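Local coordinates for alpha-fucosidase GH29 (Fusarium graminearum, PDB 4PSR), which hydrolyses alpha-L-fucosidic bonds as a family 29 glycoside hydrolase, probably releasing alpha-1,6-linked core fucose from the glycans of glycoproteins, at residues Lys61-Pro69 with Phe78-Lys86; Asn175-Lys185 with Lys193-Asp204. All blocks are in the same frame, centred on the assembly; numbering follows the deposited sequence.

Contact 1 (Lys61-Pro69 with Phe78-Lys86); sequences KHHTETYGP and FIKGAKDKK
Lys85, Tyr67 and Phe78 carry the meeting of Lys61-Pro69 with Phe78-Lys86, and they illustrate how the C-terminal end of a helix can be finished by a chain that returns soon after it. Lys85 lies along the carbonyls of the last helical turn. Its backbone N gives a nearly straight hydrogen bond to Thr66 O (3.0 Å, 171° at the hydrogen), while CG rests 3.4 Å from Tyr67 O and CD 3.2 Å from Glu65 O. Bends at chi3 (132°) and chi4 then bring the ammonium back to the helix, where NZ donates to Thr64 O at 2.7 Å. A water joins Tyr67 O to Lys83 O.

The second half is aromatic. Phe78 turns its edge to one face of the Tyr67 ring in a T-shaped stack, planes at 81° and Phe78 CE1 3.7 Å from Tyr67 CZ; Thr66 CG2 covers the other face. His63 meets Phe78 rim to rim, its CE1 3.8 Å from Phe78 CZ. Trp73, from the intervening loop, packs against all three rings and takes a hydrogen bond from His63 NE2 on its carbonyl, whereas His63 ND1 pairs with Tyr48. The chemistry is thus divided: an aromatic cluster, with His63 and Phe78 buried, holds one flank, and on the exposed flank the positive charge of Lys85, set among C-terminal carbonyls, would interact favourably with the helix dipole.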
loop_
_atom_site.group_PDB
_atom_site.type_symbol
_atom_site.label_atom_id
_atom_site.label_comp_id
_atom_site.label_asym_id
_atom_site.label_seq_id
_atom_site.Cartn_x
_atom_site.Cartn_y
_atom_site.Cartn_z
ATOM N N LYS A 61 -24.396 -14.309 -17.925
ATOM C CA LYS A 61 -24.563 -15.514 -18.736
ATOM C C LYS A 61 -24.174 -16.727 -17.907
ATOM O O LYS A 61 -24.907 -17.721 -17.835
ATOM C CB LYS A 61 -23.721 -15.408 -20.016
ATOM C CG LYS A 61 -24.229 -14.326 -20.961
ATOM C CD LYS A 61 -23.379 -14.128 -22.200
ATOM C CE LYS A 61 -23.981 -13.040 -23.089
ATOM N NZ LYS A 61 -23.165 -12.780 -24.308
ATOM N N HIS A 62 -23.017 -16.640 -17.241
ATOM C CA HIS A 62 -22.540 -17.736 -16.404
ATOM C C HIS A 62 -23.539 -18.007 -15.278
ATOM O O HIS A 62 -23.861 -19.169 -14.984
ATOM C CB HIS A 62 -21.178 -17.374 -15.798
ATOM C CG HIS A 62 -20.711 -18.341 -14.754
ATOM N ND1 HIS A 62 -20.009 -19.491 -15.054
ATOM C CD2 HIS A 62 -20.848 -18.320 -13.403
ATOM C CE1 HIS A 62 -19.752 -20.144 -13.931
ATOM N NE2 HIS A 62 -20.236 -19.446 -12.918
ATOM N N HIS A 63 -24.008 -16.943 -14.638
ATOM C CA HIS A 63 -24.930 -17.086 -13.525
ATOM C C HIS A 63 -26.205 -17.790 -13.961
ATOM O O HIS A 63 -26.724 -18.690 -13.279
ATOM C CB HIS A 63 -25.293 -15.719 -12.937
ATOM C CG HIS A 63 -25.973 -15.815 -11.619
ATOM N ND1 HIS A 63 -25.273 -16.054 -10.455
ATOM C CD2 HIS A 63 -27.285 -15.827 -11.292
ATOM C CE1 HIS A 63 -26.131 -16.162 -9.456
ATOM N NE2 HIS A 63 -27.360 -16.026 -9.934
ATOM N N THR A 64 -26.712 -17.344 -15.109
ATOM C CA THR A 64 -27.973 -17.848 -15.638
ATOM C C THR A 64 -27.850 -19.324 -16.007
ATOM O O THR A 64 -28.749 -20.113 -15.729
ATOM C CB THR A 64 -28.400 -16.997 -16.861
ATOM O OG1 THR A 64 -28.588 -15.636 -16.461
ATOM C CG2 THR A 64 -29.692 -17.515 -17.480
ATOM N N GLU A 65 -26.707 -19.716 -16.577
ATOM C CA GLU A 65 -26.483 -21.119 -16.902
ATOM C C GLU A 65 -26.234 -22.038 -15.700
ATOM O O GLU A 65 -26.575 -23.219 -15.725
ATOM C CB GLU A 65 -25.327 -21.250 -17.897
ATOM C CG GLU A 65 -25.653 -20.631 -19.260
ATOM C CD GLU A 65 -26.908 -21.220 -19.873
ATOM O OE1 GLU A 65 -26.881 -22.438 -20.164
ATOM O OE2 GLU A 65 -27.903 -20.467 -20.029
ATOM N N THR A 66 -25.603 -21.494 -14.658
ATOM C CA THR A 66 -25.149 -22.296 -13.519
ATOM C C THR A 66 -26.179 -22.356 -12.377
ATOM O O THR A 66 -26.370 -23.415 -11.770
ATOM C CB THR A 66 -23.835 -21.694 -12.985
ATOM O OG1 THR A 66 -22.906 -21.615 -14.075
ATOM C CG2 THR A 66 -23.236 -22.522 -11.837
ATOM N N TYR A 67 -26.828 -21.226 -12.118
ATOM C CA TYR A 67 -27.738 -21.065 -10.979
ATOM C C TYR A 67 -29.173 -20.811 -11.413
ATOM O O TYR A 67 -30.095 -21.542 -11.020
ATOM C CB TYR A 67 -27.252 -19.917 -10.091
ATOM C CG TYR A 67 -25.836 -20.102 -9.635
ATOM C CD1 TYR A 67 -25.503 -21.058 -8.678
ATOM C CD2 TYR A 67 -24.798 -19.347 -10.189
ATOM C CE1 TYR A 67 -24.173 -21.249 -8.266
ATOM C CE2 TYR A 67 -23.486 -19.542 -9.795
ATOM C CZ TYR A 67 -23.170 -20.490 -8.834
ATOM O OH TYR A 67 -21.857 -20.650 -8.460
ATOM N N GLY A 68 -29.367 -19.775 -12.212
ATOM C CA GLY A 68 -30.680 -19.405 -12.702
ATOM C C GLY A 68 -30.632 -17.940 -13.051
ATOM O O GLY A 68 -29.655 -17.267 -12.756
ATOM N N PRO A 69 -31.678 -17.414 -13.684
ATOM C CA PRO A 69 -31.669 -15.972 -13.937
ATOM C C PRO A 69 -31.471 -15.172 -12.642
ATOM O O PRO A 69 -32.042 -15.551 -11.624
ATOM C CB PRO A 69 -33.048 -15.707 -14.565
ATOM C CG PRO A 69 -33.860 -16.908 -14.268
ATOM C CD PRO A 69 -32.938 -18.056 -14.092
ATOM N N PHE A 78 -26.282 -16.767 -2.311
ATOM C CA PHE A 78 -24.950 -17.251 -1.937
ATOM C C PHE A 78 -24.740 -17.197 -0.415
ATOM O O PHE A 78 -23.992 -18.009 0.145
ATOM C CB PHE A 78 -23.843 -16.455 -2.632
ATOM C CG PHE A 78 -23.732 -16.696 -4.123
ATOM C CD1 PHE A 78 -23.283 -17.895 -4.634
ATOM C CD2 PHE A 78 -24.043 -15.683 -5.002
ATOM C CE1 PHE A 78 -23.160 -18.072 -6.021
ATOM C CE2 PHE A 78 -23.906 -15.854 -6.365
ATOM C CZ PHE A 78 -23.480 -17.043 -6.867
ATOM N N ILE A 79 -25.397 -16.249 0.236
ATOM C CA ILE A 79 -25.291 -16.048 1.679
ATOM C C ILE A 79 -26.269 -16.960 2.423
ATOM O O ILE A 79 -25.886 -17.638 3.388
ATOM C CB ILE A 79 -25.565 -14.567 2.028
ATOM C CG1 ILE A 79 -24.438 -13.698 1.435
ATOM C CG2 ILE A 79 -25.708 -14.366 3.556
ATOM C CD1 ILE A 79 -24.748 -12.237 1.342
ATOM N N LYS A 80 -27.514 -17.015 1.960
ATOM C CA LYS A 80 -28.546 -17.809 2.655
ATOM C C LYS A 80 -28.612 -19.267 2.201
ATOM O O LYS A 80 -29.174 -20.123 2.909
ATOM C CB LYS A 80 -29.908 -17.125 2.518
ATOM C CG LYS A 80 -29.987 -15.871 3.371
ATOM C CD LYS A 80 -31.352 -15.197 3.327
ATOM C CE LYS A 80 -31.422 -14.121 4.399
ATOM N NZ LYS A 80 -32.792 -13.508 4.458
ATOM N N GLY A 81 -27.989 -19.554 1.056
ATOM C CA GLY A 81 -27.925 -20.900 0.515
ATOM C C GLY A 81 -29.071 -21.234 -0.436
ATOM O O GLY A 81 -30.242 -20.862 -0.222
ATOM N N ALA A 82 -28.738 -21.930 -1.524
ATOM C CA ALA A 82 -29.752 -22.397 -2.484
ATOM C C ALA A 82 -29.167 -23.459 -3.395
ATOM O O ALA A 82 -27.957 -23.607 -3.485
ATOM C CB ALA A 82 -30.293 -21.232 -3.335
ATOM N N LYS A 83 -30.024 -24.202 -4.089
ATOM C CA LYS A 83 -29.543 -25.190 -5.044
ATOM C C LYS A 83 -29.221 -24.561 -6.385
ATOM O O LYS A 83 -29.942 -23.682 -6.846
ATOM C CB LYS A 83 -30.586 -26.295 -5.210
ATOM C CG LYS A 83 -30.739 -27.123 -3.940
ATOM C CD LYS A 83 -31.733 -28.263 -4.103
ATOM C CE LYS A 83 -31.799 -29.104 -2.836
ATOM N NZ LYS A 83 -32.868 -30.137 -2.890
ATOM N N ASP A 84 -28.158 -25.027 -7.019
ATOM C CA ASP A 84 -27.847 -24.607 -8.376
ATOM C C ASP A 84 -28.708 -25.394 -9.384
ATOM O O ASP A 84 -29.575 -26.172 -8.981
ATOM C CB ASP A 84 -26.328 -24.698 -8.657
ATOM C CG ASP A 84 -25.788 -26.115 -8.692
ATOM O OD1 ASP A 84 -26.582 -27.072 -8.819
ATOM O OD2 ASP A 84 -24.543 -26.272 -8.600
ATOM N N LYS A 85 -28.491 -25.169 -10.682
ATOM C CA LYS A 85 -29.360 -25.761 -11.711
ATOM C C LYS A 85 -29.230 -27.282 -11.788
ATOM O O LYS A 85 -30.130 -27.959 -12.282
ATOM C CB LYS A 85 -29.092 -25.127 -13.079
ATOM C CG LYS A 85 -30.003 -23.959 -13.411
ATOM C CD LYS A 85 -29.634 -23.301 -14.752
ATOM C CE LYS A 85 -30.845 -23.074 -15.641
ATOM N NZ LYS A 85 -30.767 -21.804 -16.437
ATOM N N LYS A 86 -28.121 -27.819 -11.296
ATOM C CA LYS A 86 -27.907 -29.264 -11.228
ATOM C C LYS A 86 -28.242 -29.879 -9.863
ATOM O O LYS A 86 -27.927 -31.045 -9.606
ATOM C CB LYS A 86 -26.479 -29.572 -11.625
ATOM C CG LYS A 86 -26.284 -29.440 -13.129
ATOM C CD LYS A 86 -24.825 -29.348 -13.518
ATOM C CE LYS A 86 -24.630 -29.695 -14.999
ATOM N NZ LYS A 86 -25.677 -29.092 -15.869
HETATM O O HOH W 1 -26.123 -25.724 -15.039
HETATM O O HOH W 2 -31.089 -23.465 -9.438
#

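Contact 2 (Asn175-Lys185 with Lys193-Asp204); sequences NYNGFFQWAPK and KLLGQLPRDEED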
loop_
_atom_site.group_PDB
_atom_site.type_symbol
_atom_site.label_atom_id
_atom_site.label_comp_id
_atom_site.label_asym_id
_atom_site.label_seq_id
_atom_site.Cartn_x
_atom_site.Cartn_y
_atom_site.Cartn_z
ATOM N N ASN A 175 -21.141 0.133 -1.964
ATOM C CA ASN A 175 -22.342 -0.677 -1.819
ATOM C C ASN A 175 -23.648 0.053 -2.171
ATOM O O ASN A 175 -24.516 -0.546 -2.819
ATOM C CB ASN A 175 -22.410 -1.223 -0.375
ATOM C CG ASN A 175 -23.709 -1.912 -0.072
ATOM O OD1 ASN A 175 -24.593 -1.317 0.556
ATOM N ND2 ASN A 175 -23.866 -3.147 -0.538
ATOM N N TYR A 176 -23.769 1.300 -1.741
ATOM C CA TYR A 176 -24.978 2.081 -1.979
ATOM C C TYR A 176 -24.743 3.225 -2.934
ATOM O O TYR A 176 -25.620 4.105 -3.060
ATOM C CB TYR A 176 -25.578 2.587 -0.667
ATOM C CG TYR A 176 -24.752 3.545 0.175
ATOM C CD1 TYR A 176 -23.816 3.067 1.110
ATOM C CD2 TYR A 176 -24.970 4.936 0.120
ATOM C CE1 TYR A 176 -23.121 3.926 1.908
ATOM C CE2 TYR A 176 -24.239 5.811 0.920
ATOM C CZ TYR A 176 -23.341 5.295 1.832
ATOM O OH TYR A 176 -22.634 6.139 2.661
ATOM N N ASN A 177 -23.578 3.241 -3.588
ATOM C CA ASN A 177 -23.219 4.278 -4.566
ATOM C C ASN A 177 -23.062 3.703 -5.961
ATOM O O ASN A 177 -22.435 4.320 -6.806
ATOM C CB ASN A 177 -21.962 5.059 -4.134
ATOM C CG ASN A 177 -22.269 6.136 -3.139
ATOM O OD1 ASN A 177 -22.837 7.180 -3.507
ATOM N ND2 ASN A 177 -21.901 5.939 -1.893
ATOM N N GLY A 178 -23.636 2.533 -6.217
ATOM C CA GLY A 178 -23.726 1.992 -7.554
ATOM C C GLY A 178 -23.357 0.536 -7.719
ATOM O O GLY A 178 -23.734 -0.067 -8.710
ATOM N N PHE A 179 -22.646 -0.062 -6.768
ATOM C CA PHE A 179 -22.214 -1.451 -6.966
ATOM C C PHE A 179 -23.345 -2.365 -7.401
ATOM O O PHE A 179 -23.188 -3.159 -8.320
ATOM C CB PHE A 179 -21.607 -1.983 -5.666
ATOM C CG PHE A 179 -20.952 -3.351 -5.783
ATOM C CD1 PHE A 179 -19.755 -3.521 -6.454
ATOM C CD2 PHE A 179 -21.524 -4.449 -5.159
ATOM C CE1 PHE A 179 -19.130 -4.762 -6.523
ATOM C CE2 PHE A 179 -20.896 -5.691 -5.219
ATOM C CZ PHE A 179 -19.714 -5.837 -5.903
ATOM N N PHE A 180 -24.476 -2.258 -6.708
ATOM C CA PHE A 180 -25.617 -3.123 -6.984
ATOM C C PHE A 180 -26.663 -2.429 -7.890
ATOM O O PHE A 180 -27.841 -2.730 -7.830
ATOM C CB PHE A 180 -26.261 -3.561 -5.670
ATOM C CG PHE A 180 -25.547 -4.704 -4.964
ATOM C CD1 PHE A 180 -25.322 -5.901 -5.615
ATOM C CD2 PHE A 180 -25.187 -4.589 -3.608
ATOM C CE1 PHE A 180 -24.719 -6.985 -4.961
ATOM C CE2 PHE A 180 -24.591 -5.704 -2.948
ATOM C CZ PHE A 180 -24.373 -6.867 -3.617
ATOM N N GLN A 181 -26.214 -1.544 -8.767
ATOM C CA GLN A 181 -27.165 -0.769 -9.597
ATOM C C GLN A 181 -28.072 -1.646 -10.465
ATOM O O GLN A 181 -29.184 -1.218 -10.804
ATOM C CB GLN A 181 -26.404 0.231 -10.485
ATOM C CG GLN A 181 -25.570 -0.371 -11.580
ATOM C CD GLN A 181 -24.784 0.682 -12.301
ATOM O OE1 GLN A 181 -23.593 0.847 -12.099
ATOM N NE2 GLN A 181 -25.467 1.416 -13.180
ATOM N N TRP A 182 -27.611 -2.832 -10.848
ATOM C CA TRP A 182 -28.392 -3.705 -11.736
ATOM C C TRP A 182 -29.274 -4.741 -11.015
ATOM O O TRP A 182 -29.982 -5.519 -11.675
ATOM C CB TRP A 182 -27.494 -4.391 -12.761
ATOM C CG TRP A 182 -26.744 -3.406 -13.649
ATOM C CD1 TRP A 182 -27.318 -2.427 -14.436
ATOM C CD2 TRP A 182 -25.328 -3.276 -13.832
ATOM N NE1 TRP A 182 -26.349 -1.718 -15.099
ATOM C CE2 TRP A 182 -25.116 -2.219 -14.756
ATOM C CE3 TRP A 182 -24.219 -3.942 -13.318
ATOM C CZ2 TRP A 182 -23.837 -1.813 -15.169
ATOM C CZ3 TRP A 182 -22.926 -3.537 -13.747
ATOM C CH2 TRP A 182 -22.759 -2.463 -14.647
ATOM N N ALA A 183 -29.191 -4.798 -9.681
ATOM C CA ALA A 183 -30.059 -5.704 -8.928
ATOM C C ALA A 183 -31.503 -5.230 -9.005
ATOM O O ALA A 183 -31.744 -4.029 -9.002
ATOM C CB ALA A 183 -29.623 -5.803 -7.464
ATOM N N PRO A 184 -32.467 -6.171 -9.030
ATOM C CA PRO A 184 -33.870 -5.745 -9.011
ATOM C C PRO A 184 -34.186 -4.926 -7.767
ATOM O O PRO A 184 -33.650 -5.164 -6.674
ATOM C CB PRO A 184 -34.630 -7.069 -8.964
ATOM C CG PRO A 184 -33.691 -8.106 -9.481
ATOM C CD PRO A 184 -32.316 -7.636 -9.098
ATOM N N LYS A 185 -35.087 -3.967 -7.907
ATOM C CA LYS A 185 -35.608 -3.280 -6.757
ATOM C C LYS A 185 -36.379 -4.250 -5.903
ATOM O O LYS A 185 -37.051 -5.161 -6.417
ATOM C CB LYS A 185 -36.547 -2.156 -7.201
ATOM C CG LYS A 185 -35.866 -1.101 -8.019
ATOM C CD LYS A 185 -34.604 -0.580 -7.331
ATOM C CE LYS A 185 -33.829 0.397 -8.188
ATOM N NZ LYS A 185 -32.512 0.680 -7.561
ATOM N N LYS A 193 -31.089 -3.593 2.667
ATOM C CA LYS A 193 -29.842 -3.322 3.381
ATOM C C LYS A 193 -28.659 -4.018 2.685
ATOM O O LYS A 193 -27.598 -3.417 2.508
ATOM C CB LYS A 193 -29.920 -3.753 4.841
ATOM C CG LYS A 193 -28.656 -3.415 5.653
ATOM C CD LYS A 193 -28.786 -3.845 7.119
ATOM C CE LYS A 193 -29.821 -3.020 7.884
ATOM N NZ LYS A 193 -29.958 -3.577 9.256
ATOM N N LEU A 194 -28.818 -5.267 2.290
ATOM C CA LEU A 194 -27.757 -5.972 1.557
ATOM C C LEU A 194 -27.371 -5.237 0.262
ATOM O O LEU A 194 -26.181 -5.045 -0.045
ATOM C CB LEU A 194 -28.154 -7.409 1.238
ATOM C CG LEU A 194 -27.066 -8.231 0.538
ATOM C CD1 LEU A 194 -25.924 -8.625 1.480
ATOM C CD2 LEU A 194 -27.690 -9.461 -0.112
ATOM N N LEU A 195 -28.398 -4.831 -0.484
ATOM C CA LEU A 195 -28.252 -4.355 -1.855
ATOM C C LEU A 195 -28.116 -2.828 -1.968
ATOM O O LEU A 195 -28.123 -2.293 -3.078
ATOM C CB LEU A 195 -29.432 -4.856 -2.704
ATOM C CG LEU A 195 -29.580 -6.366 -2.783
ATOM C CD1 LEU A 195 -30.813 -6.793 -3.558
ATOM C CD2 LEU A 195 -28.362 -6.989 -3.434
ATOM N N GLY A 196 -27.987 -2.136 -0.848
ATOM C CA GLY A 196 -27.752 -0.701 -0.855
ATOM C C GLY A 196 -28.934 0.112 -1.363
ATOM O O GLY A 196 -28.719 1.140 -2.016
ATOM N N GLN A 197 -30.159 -0.334 -1.068
ATOM C CA GLN A 197 -31.385 0.316 -1.528
ATOM C C GLN A 197 -32.139 1.047 -0.425
ATOM O O GLN A 197 -33.265 1.459 -0.639
ATOM C CB GLN A 197 -32.306 -0.727 -2.165
ATOM C CG GLN A 197 -31.786 -1.289 -3.469
ATOM C CD GLN A 197 -32.723 -2.295 -4.102
ATOM O OE1 GLN A 197 -33.914 -2.359 -3.771
ATOM N NE2 GLN A 197 -32.188 -3.096 -5.003
ATOM N N LEU A 198 -31.557 1.198 0.756
ATOM C CA LEU A 198 -32.225 1.942 1.818
ATOM C C LEU A 198 -32.168 3.428 1.487
ATOM O O LEU A 198 -31.385 3.842 0.637
ATOM C CB LEU A 198 -31.545 1.697 3.173
ATOM C CG LEU A 198 -31.582 0.267 3.708
ATOM C CD1 LEU A 198 -30.632 0.137 4.886
ATOM C CD2 LEU A 198 -32.992 -0.094 4.115
ATOM N N PRO A 199 -32.964 4.250 2.181
ATOM C CA PRO A 199 -32.821 5.695 1.971
ATOM C C PRO A 199 -31.393 6.152 2.223
ATOM O O PRO A 199 -30.692 5.599 3.088
ATOM C CB PRO A 199 -33.787 6.278 3.005
ATOM C CG PRO A 199 -34.858 5.209 3.143
ATOM C CD PRO A 199 -34.067 3.921 3.097
ATOM N N ARG A 200 -30.909 7.168 1.509
ATOM C CA ARG A 200 -29.495 7.557 1.609
ATOM C C ARG A 200 -29.090 8.016 3.011
ATOM O O ARG A 200 -27.970 7.743 3.436
ATOM C CB ARG A 200 -29.086 8.621 0.561
ATOM C CG ARG A 200 -27.591 8.998 0.632
ATOM C CD ARG A 200 -27.086 9.723 -0.619
ATOM N NE ARG A 200 -27.221 8.886 -1.810
ATOM C CZ ARG A 200 -26.245 8.154 -2.350
ATOM N NH1 ARG A 200 -26.498 7.409 -3.419
ATOM N NH2 ARG A 200 -25.025 8.175 -1.846
ATOM N N ASP A 201 -29.966 8.691 3.746
ATOM C CA ASP A 201 -29.588 9.111 5.091
ATOM C C ASP A 201 -29.330 7.887 5.967
ATOM O O ASP A 201 -28.423 7.892 6.826
ATOM C CB ASP A 201 -30.598 10.099 5.717
ATOM C CG ASP A 201 -31.886 9.435 6.187
ATOM O OD1 ASP A 201 -32.472 8.622 5.447
ATOM O OD2 ASP A 201 -32.327 9.752 7.313
ATOM N N GLU A 202 -30.096 6.826 5.725
ATOM C CA GLU A 202 -29.932 5.594 6.476
ATOM C C GLU A 202 -28.660 4.892 6.034
ATOM O O GLU A 202 -27.958 4.315 6.878
ATOM C CB GLU A 202 -31.130 4.680 6.274
ATOM C CG GLU A 202 -32.386 5.229 6.935
ATOM C CD GLU A 202 -33.612 4.364 6.733
ATOM O OE1 GLU A 202 -33.457 3.147 6.467
ATOM O OE2 GLU A 202 -34.727 4.938 6.856
ATOM N N GLU A 203 -28.347 4.937 4.742
ATOM C CA GLU A 203 -27.125 4.290 4.227
ATOM C C GLU A 203 -25.899 5.012 4.767
ATOM O O GLU A 203 -24.919 4.355 5.140
ATOM C CB GLU A 203 -27.065 4.274 2.686
ATOM C CG GLU A 203 -28.120 3.399 2.012
ATOM C CD GLU A 203 -27.873 1.920 2.059
ATOM O OE1 GLU A 203 -26.855 1.496 2.676
ATOM O OE2 GLU A 203 -28.685 1.148 1.477
ATOM N N ASP A 204 -25.913 6.346 4.784
ATOM C CA ASP A 204 -24.793 7.116 5.318
ATOM C C ASP A 204 -24.585 6.794 6.801
ATOM O O ASP A 204 -23.466 6.634 7.289
ATOM C CB ASP A 204 -24.989 8.632 5.083
ATOM C CG ASP A 204 -24.731 9.052 3.636
ATOM O OD1 ASP A 204 -23.750 8.568 3.034
ATOM O OD2 ASP A 204 -25.528 9.884 3.120
HETATM O O HOH W 3 -26.311 -0.955 2.562
HETATM O O HOH W 4 -29.475 -2.175 -5.585
#
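Tyr176 and its neighbours dock on Gly196, the residue that ends helix 189-195 in a Schellman motif, and on the first turn of helix 200-218; the site belongs to the excursion that follows strand 165-170 of the TIM barrel. Tyr176, which buries the most surface of any residue here, has CG between the backbone N and the carbonyl carbon (chi1 63°), and its ring reaches over helix 200-218, where Glu203 CB forms a CH-pi contact 3.5 Å from the ring centroid. Leu195 CD2 likewise sits almost on the normal of the Phe180 ring, 3.7 Å from its centroid, and Phe179 covers the opposite face. Gly196 fits closely under the backbone of Asn175 and Tyr176, leaving no room for a side chain.

Direct hydrogen bonds surround these contacts. Asn175 ND2 donates in its amide plane to Leu194 O (3.0 Å) and also to His127 O. Tyr176 OH gives its proton to Asp204 OD1 (2.7 Å) on the anti side; Asp245 N is a second donor to that oxygen. Gln197 NE2 donates to Pro184 O at 3.0 Å, 42° out of the carbonyl plane, while Gln197 OE1 accepts from Thr186 N.

Water joins some of the polar groups: one molecule lies between Phe180 O and Leu195 O and accepts from Gln197 NE2 at 2.9 Å.

In the fold
From the N terminus, the chain leaves barrel strand 29-33, forms helices 48-51 and 58-66, and turns through a short loop into helix 76-80 and strand 82-83; contact 1 closes that loop before strand 119-125 is reached. Contact 2 follows in series, neither enclosing nor crossing the first: within the excursion after strand 165-170 it closes the short connection that holds most of helix 189-195, joining helix 175-179 to the end of that helix and the start of helix 200-218. The centres are about 22 Å apart, yet the two touch where Ile79 CD1 packs 3.8 Å from Leu194 CD1. Helix 48-51 also borders both, through Tyr48 at contact 1 and Pro49 at contact 2, uniting excursions from the first and third barrel strands.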